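Long-range contacts in putative fimbrial associated sortase-like protein (Corynebacterium diphtheriae, PDB 6BWE), which probably acts as a class C sortase, a cysteine transpeptidase that joins pilin subunits through a thioester intermediate, here as its soluble sortase domain: residues 106-111 and 121-126; 137-142 and 199-204. The protein carries 2 engineered substitutions. All coordinates share one frame; numbering follows the deposited sequence. Where two conformers were deposited one is given.

Contact 1 of 2, residues 106-111 and 121-126; sequences GHLYGS and HPVITG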
loop_
_atom_site.group_PDB
_atom_site.type_symbol
_atom_site.label_atom_id
_atom_site.label_comp_id
_atom_site.label_asym_id
_atom_site.label_seq_id
_atom_site.Cartn_x
_atom_site.Cartn_y
_atom_site.Cartn_z
ATOM N N GLY A 106 1.773 16.142 -8.595
ATOM C CA GLY A 106 0.851 15.206 -8.022
ATOM C C GLY A 106 1.495 14.301 -6.984
ATOM O O GLY A 106 2.600 13.765 -7.188
ATOM N N HIS A 107 0.801 14.078 -5.881
ATOM C CA HIS A 107 1.254 13.111 -4.894
ATOM C C HIS A 107 0.713 11.739 -5.295
ATOM O O HIS A 107 -0.478 11.616 -5.587
ATOM C CB HIS A 107 0.807 13.496 -3.485
ATOM C CG HIS A 107 1.040 12.413 -2.491
ATOM N ND1 HIS A 107 0.060 11.514 -2.130
ATOM C CD2 HIS A 107 2.170 12.035 -1.843
ATOM C CE1 HIS A 107 0.576 10.636 -1.277
ATOM N NE2 HIS A 107 1.862 10.917 -1.114
ATOM N N LEU A 108 1.585 10.725 -5.325
ATOM C CA LEU A 108 1.174 9.389 -5.715
ATOM C C LEU A 108 0.477 8.658 -4.570
ATOM O O LEU A 108 1.109 8.262 -3.586
ATOM C CB LEU A 108 2.375 8.605 -6.240
ATOM C CG LEU A 108 2.168 7.330 -7.034
ATOM C CD1 LEU A 108 1.112 7.445 -8.130
ATOM C CD2 LEU A 108 3.499 6.914 -7.630
ATOM N N TYR A 109 -0.835 8.511 -4.700
ATOM C CA TYR A 109 -1.637 7.760 -3.782
ATOM C C TYR A 109 -1.030 6.352 -3.586
ATOM O O TYR A 109 -0.644 5.686 -4.564
ATOM C CB TYR A 109 -3.089 7.650 -4.308
ATOM C CG TYR A 109 -3.911 6.794 -3.362
ATOM C CD1 TYR A 109 -4.252 7.258 -2.094
ATOM C CD2 TYR A 109 -4.267 5.495 -3.720
ATOM C CE1 TYR A 109 -4.970 6.440 -1.206
ATOM C CE2 TYR A 109 -4.961 4.685 -2.859
ATOM C CZ TYR A 109 -5.292 5.140 -1.605
ATOM O OH TYR A 109 -5.976 4.266 -0.795
ATOM N N GLY A 110 -0.926 5.929 -2.341
ATOM C CA GLY A 110 -0.256 4.673 -2.001
ATOM C C GLY A 110 1.141 4.854 -1.449
ATOM O O GLY A 110 1.802 3.856 -1.104
ATOM N N SER A 111 1.612 6.105 -1.437
ATOM C CA SER A 111 2.835 6.490 -0.765
ATOM C C SER A 111 2.438 7.437 0.366
ATOM O O SER A 111 1.346 8.003 0.353
ATOM C CB SER A 111 3.837 7.143 -1.727
ATOM O OG SER A 111 3.366 8.423 -2.211
ATOM N N HIS A 121 7.982 7.198 2.633
ATOM C CA HIS A 121 8.587 7.438 1.308
ATOM C C HIS A 121 7.554 8.033 0.327
ATOM O O HIS A 121 7.111 7.368 -0.639
ATOM C CB HIS A 121 9.249 6.161 0.757
ATOM C CG HIS A 121 10.173 6.407 -0.399
ATOM N ND1 HIS A 121 11.148 5.500 -0.778
ATOM C CD2 HIS A 121 10.280 7.457 -1.250
ATOM C CE1 HIS A 121 11.797 5.982 -1.826
ATOM N NE2 HIS A 121 11.301 7.173 -2.125
ATOM N N PRO A 122 7.179 9.316 0.545
ATOM C CA PRO A 122 6.314 9.996 -0.409
ATOM C C PRO A 122 6.910 10.003 -1.800
ATOM O O PRO A 122 8.133 10.120 -1.953
ATOM C CB PRO A 122 6.263 11.432 0.111
ATOM C CG PRO A 122 6.598 11.350 1.564
ATOM C CD PRO A 122 7.558 10.194 1.670
ATOM N N VAL A 123 6.045 9.838 -2.794
ATOM C CA VAL A 123 6.428 9.955 -4.172
ATOM C C VAL A 123 5.617 11.103 -4.801
ATOM O O VAL A 123 4.388 11.134 -4.707
ATOM C CB VAL A 123 6.236 8.649 -4.910
ATOM C CG1 VAL A 123 6.658 8.824 -6.369
ATOM C CG2 VAL A 123 7.023 7.553 -4.201
ATOM N N ILE A 124 6.335 12.044 -5.390
ATOM C CA ILE A 124 5.783 13.301 -5.919
ATOM C C ILE A 124 6.126 13.298 -7.403
ATOM O O ILE A 124 7.321 13.225 -7.750
ATOM C CB ILE A 124 6.469 14.541 -5.299
ATOM C CG1 ILE A 124 6.446 14.520 -3.781
ATOM C CG2 ILE A 124 5.852 15.823 -5.847
ATOM C CD1 ILE A 124 5.109 14.457 -3.200
ATOM N N THR A 125 5.107 13.378 -8.250
ATOM C CA THR A 125 5.251 13.292 -9.707
ATOM C C THR A 125 4.985 14.631 -10.411
ATOM O O THR A 125 4.125 15.420 -9.985
ATOM C CB THR A 125 4.261 12.281 -10.310
ATOM O OG1 THR A 125 2.952 12.869 -10.357
ATOM C CG2 THR A 125 4.244 10.981 -9.514
ATOM N N GLY A 126 5.697 14.877 -11.502
ATOM C CA GLY A 126 5.440 16.046 -12.343
ATOM C C GLY A 126 5.802 15.736 -13.778
ATOM O O GLY A 126 6.637 14.837 -14.061
#
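G106 and T125 form an antiparallel hydrogen-bonded pair in which both backbone amides find partners: G106 N donates to T125 O at 2.8 Å, and T125 N returns an almost straight bond (178°) to G106 O. The hydroxyl OG1 of T125, in one of two conformers, adds at most a weak and doubtful bond to the same G106 O. H107 and I124 follow as the non-hydrogen-bonded pair; their side chains cross at about a right angle, with I124 CD1 at the edge of the imidazole, 4.0 Å from H107 CD2. The ring nitrogens are engaged elsewhere, ND1 with Y64 OH and NE2 with A112 O. One residue on, L108 N reaches V123 O at 2.9 Å, nearly head-on to the carbonyl. In the conformer given, the L108 side chain lies alongside that of V123, pointing the same way. The type II turn 108-111, with G110 at positive phi, then carries Y109 and G110 off the strand and brings S111 back beside P122 and V123. S111 OG lies between the backbone N and carbonyl carbon (chi1 67°), where it accepts from V123 N at 3.1 Å and donates to L108 O at 2.6 Å. L108 O also takes the turn bond from S111 N, so two donors grip it. One hydroxyl thus ties turn and strand together. On its other side, strand 123-125 bonds through I124 to strand 183-187, placing this pairing within the sortase beta-barrel, just ahead of the predicted active-site H127.

Contact 2 of 2, residues 137-142 and 199-204; sequences DNLEDV and LLVRAH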
loop_
_atom_site.group_PDB
_atom_site.type_symbol
_atom_site.label_atom_id
_atom_site.label_comp_id
_atom_site.label_asym_id
_atom_site.label_seq_id
_atom_site.Cartn_x
_atom_site.Cartn_y
_atom_site.Cartn_z
ATOM N N ASP A 137 10.525 19.911 -16.004
ATOM C CA ASP A 137 11.376 19.889 -17.214
ATOM C C ASP A 137 12.864 19.701 -16.863
ATOM O O ASP A 137 13.584 19.045 -17.592
ATOM C CB ASP A 137 11.332 21.220 -17.960
ATOM C CG ASP A 137 10.137 21.400 -18.844
ATOM O OD1 ASP A 137 9.299 20.492 -18.991
ATOM O OD2 ASP A 137 10.037 22.554 -19.377
ATOM N N ASN A 138 13.300 20.333 -15.776
ATOM C CA ASN A 138 14.716 20.368 -15.419
ATOM C C ASN A 138 15.080 19.512 -14.214
ATOM O O ASN A 138 16.176 19.670 -13.669
ATOM C CB ASN A 138 15.143 21.813 -15.235
ATOM C CG ASN A 138 14.853 22.643 -16.459
ATOM O OD1 ASN A 138 15.192 22.259 -17.583
ATOM N ND2 ASN A 138 14.207 23.782 -16.256
ATOM N N LEU A 139 14.210 18.551 -13.835
ATOM C CA LEU A 139 14.543 17.626 -12.738
ATOM C C LEU A 139 15.816 16.831 -13.057
ATOM O O LEU A 139 16.590 16.496 -12.168
ATOM C CB LEU A 139 13.379 16.650 -12.457
ATOM C CG LEU A 139 13.550 15.772 -11.238
ATOM C CD1 LEU A 139 13.565 16.627 -9.967
ATOM C CD2 LEU A 139 12.430 14.745 -11.179
ATOM N N GLU A 140 16.058 16.590 -14.349
ATOM C CA GLU A 140 17.307 15.994 -14.794
ATOM C C GLU A 140 18.604 16.745 -14.457
ATOM O O GLU A 140 19.670 16.140 -14.553
ATOM C CB GLU A 140 17.257 15.765 -16.302
ATOM C CG GLU A 140 17.346 17.063 -17.113
ATOM C CD GLU A 140 16.954 16.888 -18.557
ATOM O OE1 GLU A 140 16.841 15.739 -19.031
ATOM O OE2 GLU A 140 16.803 17.928 -19.241
ATOM N N ASP A 141 18.520 18.028 -14.084
ATOM C CA ASP A 141 19.692 18.843 -13.747
ATOM C C ASP A 141 19.976 18.905 -12.246
ATOM O O ASP A 141 20.949 19.508 -11.823
ATOM C CB ASP A 141 19.519 20.278 -14.291
ATOM C CG ASP A 141 19.459 20.336 -15.820
ATOM O OD1 ASP A 141 19.925 19.362 -16.473
ATOM O OD2 ASP A 141 18.945 21.356 -16.378
ATOM N N VAL A 142 19.129 18.264 -11.445
ATOM C CA VAL A 142 19.346 18.133 -10.036
ATOM C C VAL A 142 20.509 17.125 -9.857
ATOM O O VAL A 142 20.553 16.089 -10.510
ATOM C CB VAL A 142 18.088 17.605 -9.312
ATOM C CG1 VAL A 142 18.362 17.373 -7.853
ATOM C CG2 VAL A 142 16.915 18.566 -9.485
ATOM N N LEU A 199 12.493 9.144 -14.686
ATOM C CA LEU A 199 13.576 9.658 -13.860
ATOM C C LEU A 199 13.117 9.707 -12.404
ATOM O O LEU A 199 12.060 10.304 -12.123
ATOM C CB LEU A 199 14.003 11.027 -14.347
ATOM C CG LEU A 199 14.999 11.781 -13.467
ATOM C CD1 LEU A 199 16.353 11.082 -13.464
ATOM C CD2 LEU A 199 15.103 13.220 -13.941
ATOM N N LEU A 200 13.891 9.077 -11.507
ATOM C CA LEU A 200 13.597 8.998 -10.068
ATOM C C LEU A 200 14.753 9.654 -9.349
ATOM O O LEU A 200 15.915 9.201 -9.471
ATOM C CB LEU A 200 13.462 7.544 -9.558
ATOM C CG LEU A 200 12.134 6.793 -9.734
ATOM C CD1 LEU A 200 11.655 6.802 -11.169
ATOM C CD2 LEU A 200 12.248 5.357 -9.239
ATOM N N VAL A 201 14.430 10.698 -8.577
ATOM C CA VAL A 201 15.400 11.442 -7.832
ATOM C C VAL A 201 15.024 11.230 -6.363
ATOM O O VAL A 201 13.957 11.700 -5.923
ATOM C CB VAL A 201 15.379 12.946 -8.185
ATOM C CG1 VAL A 201 16.270 13.752 -7.232
ATOM C CG2 VAL A 201 15.887 13.184 -9.593
ATOM N N ARG A 202 15.868 10.496 -5.641
ATOM C CA ARG A 202 15.610 10.127 -4.265
ATOM C C ARG A 202 16.420 11.009 -3.326
ATOM O O ARG A 202 17.597 11.368 -3.622
ATOM C CB ARG A 202 15.969 8.653 -4.050
ATOM C CG ARG A 202 15.427 8.058 -2.761
ATOM C CD ARG A 202 15.854 6.612 -2.546
ATOM N NE ARG A 202 17.300 6.556 -2.240
ATOM C CZ ARG A 202 18.083 5.488 -2.387
ATOM N NH1 ARG A 202 17.606 4.319 -2.810
ATOM N NH2 ARG A 202 19.382 5.596 -2.099
ATOM N N ALA A 203 15.830 11.325 -2.187
ATOM C CA ALA A 203 16.462 12.196 -1.205
ATOM C C ALA A 203 16.112 11.772 0.201
ATOM O O ALA A 203 15.054 11.163 0.387
ATOM C CB ALA A 203 16.023 13.628 -1.455
ATOM N N HIS A 204 16.978 12.093 1.183
ATOM C CA HIS A 204 16.761 11.698 2.560
ATOM C C HIS A 204 16.674 12.939 3.431
ATOM O O HIS A 204 17.246 13.965 3.112
ATOM C CB HIS A 204 17.868 10.730 3.071
ATOM C CG HIS A 204 19.243 11.324 3.054
ATOM N ND1 HIS A 204 20.069 11.263 1.947
ATOM C CD2 HIS A 204 19.908 12.053 3.981
ATOM C CE1 HIS A 204 21.189 11.923 2.204
ATOM N NE2 HIS A 204 21.114 12.415 3.429
#
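L139 reaches from a short 3-10 turn onto strand 198-206 of the sortase beta-barrel, where L199 and V201, alternate residues on one face of the strand, receive it. The CB bond of L139 is directed toward the strand, and CG stands anti to the backbone N (chi1 -173°). The side chain slides past V201 in the opposite direction, bringing L139 CG to 3.9 Å from V201 CG2; both L139 methyls also pack around that one valine methyl. Against L199 the crossing is oblique: L199 CD2 lies 4.0 Å from L139 CG, so the branch point of L139 touches both strand residues. Further along, V142 offers CG1 to V201 CG1 at 4.2 Å, and V201 therefore meets the 3-10 turn with one methyl and the residue after it with the other. The turn is held by its own backbone, D141 N bonding to N138 O and V142 N to L139 O. Contacts between the side chains are all apolar, and no polar bond joins the two segments. L139 also packs on L186 of strand 183-187, and V142 and V201 on V161 of strand 155-167. At the margin E140 contributes backbone and CB alone, while its carboxylate leads away from the strand. L199, its CG turned away from the amide nitrogen (chi1 172°), sets a methyl against the start of E140, with L199 CD2 3.5 Å from E140 N and 3.6 Å from E140 CA.

Overall arrangement
Both contacts are largely buried and reach the same mixed sheet, contact 1 with both segments and contact 2 with strand 198-206 alone; their centres are about 14 Å apart. Contact 1, about 5 Å from the centre of the chain, pairs two neighbouring strands and relies on backbone amides and a serine hydroxyl. Contact 2, about 12 Å from that centre, instead lays a connecting turn over a strand and uses methyl groups, with one exposed glutamate at its margin. Strand 183-187 lies between strands 123-125 and 198-206 and bonds to both. The contacts also touch directly, where the ring of H121 packs on R202. Contact 2 leaves the second subunit untouched, whereas Y109, in the turn of 106-111, bonds through OH to S40 O of that subunit.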